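Local coordinates for Mll7089 protein (Mesorhizobium loti, PDB 2OZ8) that is of unknown function but, as a member of the mandelate racemase group of the enolase superfamily, probably binds magnesium and may act as a hydro-lyase, at residues V223-L228 with S249-D254; Q256-L261 with D268-H273. All coordinates share one frame; numbering follows the deposited sequence. Where two conformers were deposited one is given.

Contact 1 of 2, residues V223-L228 with S249-D254; sequences VEDPIL and SGEYLD
Asp225 reaches across to the turn that follows strand 246-249, and its OD1 takes two backbone N-H groups there. Glu251 N gives the better bond, 3.2 Å from Asp225 OD1 with an N-H...O angle of 158°; it arrives on the syn side of the carboxylate, tilted 32° out of its plane. Gly250 N adds a weak bond to Asp225 OD1 at 3.4 Å. CG of Asp225 stands beside its own backbone N (chi1 -51°), which swings the carboxylate over to the turn. Without that carboxylate, as with an alanine here, the N-H of Glu251 would probably lose its acceptor and the turn one of its fastenings to residues 223-228. Both segments leave the C-terminal ends of neighbouring parallel strands in the TIM-barrel domain, the end where enolase-superfamily active sites lie. Residues 250-253 form a type II beta turn, closed by a weak Leu253 N to Gly250 O bond. One water also links the segments, donating to Ile227 O at 2.8 Å and making a weak bond to Ser249 OG at 3.4 Å. Asp225 OD2 presses against Glu251 CB, 3.0 Å away, the side chains crossing at about a right angle; the like charges stay farther apart, Asp225 OD2 4.6 Å from Glu251 OE1. The Glu251 chain bends at chi2, its OE1 bonding His273 NE2. Lys165 holds Glu224 OE1 in a salt bridge.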
loop_
_atom_site.group_PDB
_atom_site.type_symbol
_atom_site.label_atom_id
_atom_site.label_comp_id
_atom_site.label_asym_id
_atom_site.label_seq_id
_atom_site.Cartn_x
_atom_site.Cartn_y
_atom_site.Cartn_z
ATOM N N VAL A 223 14.900 21.772 11.344
ATOM C CA VAL A 223 15.355 22.178 10.036
ATOM C C VAL A 223 14.086 22.438 9.217
ATOM O O VAL A 223 13.149 21.626 9.188
ATOM C CB VAL A 223 16.311 21.126 9.369
ATOM C CG1 VAL A 223 15.688 19.736 9.318
ATOM C CG2 VAL A 223 16.753 21.583 7.972
ATOM N N GLU A 224 14.053 23.592 8.555
ATOM C CA GLU A 224 12.866 24.031 7.874
ATOM C C GLU A 224 13.021 23.935 6.370
ATOM O O GLU A 224 14.025 24.349 5.852
ATOM C CB GLU A 224 12.671 25.471 8.268
ATOM C CG GLU A 224 11.242 25.948 8.203
ATOM C CD GLU A 224 11.037 27.256 8.968
ATOM O OE1 GLU A 224 11.541 27.418 10.121
ATOM O OE2 GLU A 224 10.358 28.114 8.391
ATOM N N ASP A 225 12.026 23.414 5.665
ATOM C CA ASP A 225 12.088 23.265 4.221
ATOM C C ASP A 225 13.457 22.823 3.648
ATOM O O ASP A 225 14.013 23.502 2.795
ATOM C CB ASP A 225 11.647 24.548 3.535
ATOM C CG ASP A 225 10.337 25.045 4.047
ATOM O OD1 ASP A 225 9.361 24.264 4.064
ATOM O OD2 ASP A 225 10.272 26.235 4.456
ATOM N N PRO A 226 13.986 21.661 4.083
ATOM C CA PRO A 226 15.344 21.358 3.625
ATOM C C PRO A 226 15.440 20.990 2.135
ATOM O O PRO A 226 16.523 21.136 1.558
ATOM C CB PRO A 226 15.755 20.160 4.493
ATOM C CG PRO A 226 14.478 19.516 4.952
ATOM C CD PRO A 226 13.405 20.601 4.954
ATOM N N ILE A 227 14.330 20.564 1.511
ATOM C CA ILE A 227 14.322 19.988 0.179
ATOM C C ILE A 227 13.027 20.399 -0.534
ATOM O O ILE A 227 12.084 20.911 0.090
ATOM C CB ILE A 227 14.441 18.387 0.212
ATOM C CG1 ILE A 227 13.195 17.727 0.865
ATOM C CG2 ILE A 227 15.721 17.895 0.924
ATOM C CD1 ILE A 227 12.993 16.233 0.671
ATOM N N LEU A 228 13.025 20.216 -1.859
ATOM C CA LEU A 228 11.847 20.314 -2.715
ATOM C C LEU A 228 10.606 19.918 -1.989
ATOM O O LEU A 228 10.488 18.795 -1.551
ATOM C CB LEU A 228 12.027 19.404 -3.940
ATOM C CG LEU A 228 11.288 19.877 -5.178
ATOM C CD1 LEU A 228 11.648 21.354 -5.473
ATOM C CD2 LEU A 228 11.559 19.001 -6.403
ATOM N N SER A 249 8.043 21.661 7.700
ATOM C CA SER A 249 7.728 21.671 6.268
ATOM C C SER A 249 6.442 22.390 5.963
ATOM O O SER A 249 5.561 22.455 6.787
ATOM C CB SER A 249 7.589 20.249 5.723
ATOM O OG SER A 249 8.034 20.225 4.377
ATOM N N GLY A 250 6.353 22.936 4.768
ATOM C CA GLY A 250 5.091 23.426 4.206
ATOM C C GLY A 250 5.167 24.754 3.472
ATOM O O GLY A 250 4.125 25.272 3.045
ATOM N N GLU A 251 6.377 25.322 3.356
ATOM C CA GLU A 251 6.578 26.602 2.642
ATOM C C GLU A 251 6.153 26.431 1.188
ATOM O O GLU A 251 6.370 25.369 0.592
ATOM C CB GLU A 251 8.050 27.099 2.714
ATOM C CG GLU A 251 8.323 28.569 2.260
ATOM C CD GLU A 251 8.071 29.639 3.364
ATOM O OE1 GLU A 251 7.029 29.521 4.030
ATOM O OE2 GLU A 251 8.900 30.592 3.565
ATOM N N TYR A 252 5.538 27.473 0.644
ATOM C CA TYR A 252 5.200 27.550 -0.779
ATOM C C TYR A 252 3.968 26.715 -1.111
ATOM O O TYR A 252 3.614 26.554 -2.286
ATOM C CB TYR A 252 6.407 27.190 -1.682
ATOM C CG TYR A 252 7.658 27.976 -1.331
ATOM C CD1 TYR A 252 8.827 27.332 -0.890
ATOM C CD2 TYR A 252 7.657 29.383 -1.403
ATOM C CE1 TYR A 252 9.971 28.069 -0.545
ATOM C CE2 TYR A 252 8.785 30.120 -1.070
ATOM C CZ TYR A 252 9.934 29.467 -0.638
ATOM O OH TYR A 252 11.026 30.239 -0.300
ATOM N N LEU A 253 3.314 26.190 -0.075
ATOM C CA LEU A 253 2.138 25.368 -0.274
ATOM C C LEU A 253 0.910 26.169 0.111
ATOM O O LEU A 253 0.940 26.927 1.090
ATOM C CB LEU A 253 2.193 24.101 0.589
ATOM C CG LEU A 253 3.213 22.961 0.459
ATOM C CD1 LEU A 253 2.874 21.850 1.478
ATOM C CD2 LEU A 253 3.251 22.407 -0.940
ATOM N N ASP A 254 -0.177 25.986 -0.636
ATOM C CA ASP A 254 -1.460 26.520 -0.208
ATOM C C ASP A 254 -2.186 25.550 0.768
ATOM O O ASP A 254 -1.626 24.525 1.182
ATOM C CB ASP A 254 -2.324 26.904 -1.428
ATOM C CG ASP A 254 -2.623 25.728 -2.351
ATOM O OD1 ASP A 254 -2.383 24.562 -2.004
ATOM O OD2 ASP A 254 -3.137 25.978 -3.461
HETATM O O HOH W 1 10.828 20.728 2.555
#

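Contact 2 of 2, residues Q256-L261 with D268-H273; sequences QGKRLL and DILNVH
The helical segment 256-261 runs antiparallel to strand 269-272, their axes at 175° and 10.2 Å apart at closest approach, with Lys258 facing Leu270. Lys258 carries most of the contact. Lys258 CB meets Leu270 CD1 at 3.9 Å, the two side chains crossing at about a right angle, and farther out Lys258 CD lies 3.9 Å from Val272 CG1. The aliphatic part of the lysine thus runs along the apolar side chains of the strand before its ammonium turns to the backbone. Bends at chi2 and chi4 bring Lys258 NZ to Asn271 O, 3.0 Å away, where it donates in the carbonyl plane with a C=O...N angle of 156°. This carbonyl belongs to a strand residue whose side-chain ND2 is directed to Ser294 OG on the next strand. The pairing is the return half of a right-handed beta-alpha-beta crossover in the TIM barrel: strand 246-249 leads through helix 255-263 into its parallel neighbour 269-272, and the helix packs on the outer surface of the barrel wall. One turn after Lys258, Leu261 adds an apolar touch, its CD2 3.9 Å from Leu270 CD1. That methyl of Leu270 is therefore shared between Lys258 CB and Leu261 CD2. Leu270 CG, anti to its amide nitrogen (chi1 174°), carries the CD1 branch to the helix. Helix 276-289 flanks the same layer, its Ile282 touching both Leu270 and Val272.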
loop_
_atom_site.group_PDB
_atom_site.type_symbol
_atom_site.label_atom_id
_atom_site.label_comp_id
_atom_site.label_asym_id
_atom_site.label_seq_id
_atom_site.Cartn_x
_atom_site.Cartn_y
_atom_site.Cartn_z
ATOM N N GLN A 256 -4.682 23.546 0.310
ATOM C CA GLN A 256 -4.872 22.249 -0.282
ATOM C C GLN A 256 -3.558 21.477 -0.169
ATOM O O GLN A 256 -3.549 20.290 0.167
ATOM C CB GLN A 256 -5.308 22.409 -1.734
ATOM C CG GLN A 256 -6.747 23.041 -1.909
ATOM C CD GLN A 256 -6.903 24.495 -1.342
ATOM O OE1 GLN A 256 -5.965 25.319 -1.417
ATOM N NE2 GLN A 256 -8.094 24.793 -0.779
ATOM N N GLY A 257 -2.455 22.191 -0.411
ATOM C CA GLY A 257 -1.133 21.631 -0.378
ATOM C C GLY A 257 -0.678 21.216 1.003
ATOM O O GLY A 257 -0.013 20.193 1.134
ATOM N N LYS A 258 -1.004 22.027 2.015
ATOM C CA LYS A 258 -0.688 21.724 3.415
ATOM C C LYS A 258 -1.446 20.471 3.829
ATOM O O LYS A 258 -0.874 19.546 4.432
ATOM C CB LYS A 258 -1.039 22.894 4.359
ATOM C CG LYS A 258 -0.549 24.284 3.891
ATOM C CD LYS A 258 -0.211 25.198 5.079
ATOM C CE LYS A 258 0.604 26.434 4.629
ATOM N NZ LYS A 258 2.087 26.152 4.403
ATOM N N ARG A 259 -2.729 20.440 3.472
ATOM C CA ARG A 259 -3.559 19.293 3.734
ATOM C C ARG A 259 -2.972 18.021 3.081
ATOM O O ARG A 259 -2.832 16.982 3.749
ATOM C CB ARG A 259 -5.007 19.535 3.338
ATOM C CG ARG A 259 -5.908 18.358 3.756
ATOM C CD ARG A 259 -7.321 18.461 3.278
ATOM N NE ARG A 259 -7.341 18.695 1.847
ATOM C CZ ARG A 259 -7.257 17.746 0.933
ATOM N NH1 ARG A 259 -7.182 16.484 1.293
ATOM N NH2 ARG A 259 -7.279 18.063 -0.344
ATOM N N LEU A 260 -2.576 18.122 1.813
ATOM C CA LEU A 260 -1.985 16.983 1.117
ATOM C C LEU A 260 -0.655 16.552 1.746
ATOM O O LEU A 260 -0.339 15.343 1.821
ATOM C CB LEU A 260 -1.819 17.288 -0.373
ATOM C CG LEU A 260 -3.101 17.238 -1.221
ATOM C CD1 LEU A 260 -2.864 18.002 -2.561
ATOM C CD2 LEU A 260 -3.540 15.790 -1.451
ATOM N N LEU A 261 0.095 17.545 2.225
ATOM C CA LEU A 261 1.345 17.297 2.913
ATOM C C LEU A 261 1.104 16.472 4.167
ATOM O O LEU A 261 1.843 15.530 4.471
ATOM C CB LEU A 261 2.011 18.614 3.266
ATOM C CG LEU A 261 3.461 18.510 3.761
ATOM C CD1 LEU A 261 4.452 18.183 2.610
ATOM C CD2 LEU A 261 3.817 19.795 4.478
ATOM N N ASP A 268 7.226 16.721 10.408
ATOM C CA ASP A 268 7.138 16.666 11.862
ATOM C C ASP A 268 6.457 17.920 12.379
ATOM O O ASP A 268 5.786 17.873 13.401
ATOM C CB ASP A 268 8.519 16.573 12.507
ATOM C CG ASP A 268 9.227 15.284 12.211
ATOM O OD1 ASP A 268 8.613 14.198 12.229
ATOM O OD2 ASP A 268 10.443 15.352 11.992
ATOM N N ILE A 269 6.665 19.046 11.712
ATOM C CA ILE A 269 6.020 20.313 12.106
ATOM C C ILE A 269 5.489 20.935 10.816
ATOM O O ILE A 269 6.180 20.847 9.805
ATOM C CB ILE A 269 6.984 21.351 12.722
ATOM C CG1 ILE A 269 7.727 20.812 13.920
ATOM C CG2 ILE A 269 6.239 22.694 13.133
ATOM C CD1 ILE A 269 8.958 21.555 14.155
ATOM N N LEU A 270 4.267 21.497 10.840
ATOM C CA LEU A 270 3.752 22.226 9.677
ATOM C C LEU A 270 3.992 23.745 9.836
ATOM O O LEU A 270 3.579 24.277 10.863
ATOM C CB LEU A 270 2.265 21.881 9.415
ATOM C CG LEU A 270 1.493 22.659 8.306
ATOM C CD1 LEU A 270 1.846 22.154 6.944
ATOM C CD2 LEU A 270 0.011 22.504 8.498
ATOM N N ASN A 271 4.715 24.425 8.916
ATOM C CA ASN A 271 4.827 25.910 8.998
ATOM C C ASN A 271 3.683 26.568 8.235
ATOM O O ASN A 271 3.271 26.096 7.192
ATOM C CB ASN A 271 6.164 26.443 8.469
ATOM C CG ASN A 271 6.471 27.899 8.922
ATOM O OD1 ASN A 271 6.541 28.828 8.073
ATOM N ND2 ASN A 271 6.712 28.100 10.236
ATOM N N VAL A 272 3.163 27.650 8.775
ATOM C CA VAL A 272 2.096 28.377 8.102
ATOM C C VAL A 272 2.358 29.855 8.233
ATOM O O VAL A 272 3.223 30.249 8.987
ATOM C CB VAL A 272 0.657 28.066 8.668
ATOM C CG1 VAL A 272 0.370 26.585 8.643
ATOM C CG2 VAL A 272 0.498 28.633 10.079
ATOM N N HIS A 273 1.568 30.653 7.539
ATOM C CA HIS A 273 1.660 32.116 7.607
ATOM C C HIS A 273 0.379 32.730 8.123
ATOM O O HIS A 273 -0.161 32.230 9.070
ATOM C CB HIS A 273 2.148 32.697 6.267
ATOM C CG HIS A 273 3.606 32.451 6.048
ATOM N ND1 HIS A 273 4.584 33.295 6.535
ATOM C CD2 HIS A 273 4.261 31.411 5.474
ATOM C CE1 HIS A 273 5.773 32.803 6.242
ATOM N NE2 HIS A 273 5.608 31.669 5.587
#

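Contacts 1 and 2 follow each other along the chain, their centres about 8 Å apart, and reach the same sheet, whose barrel strands run parallel here. Ser249 N and Ile269 O, 2.9 Å apart, probably hydrogen-bond between the neighbouring strands 246-249 and 269-272. A second probable bond joins Glu251 OE1 to His273 NE2 at 3.0 Å, so the turn held by Asp225 also reaches the end of strand 269-272. Lys258 NZ also lies close to Gly250 O, at 2.6 Å. No metal or ligand marks an active site here, but the ends of strands 222-224, 246-249 and 269-272 lie side by side at the barrel mouth, where related enzymes bind magnesium and substrate.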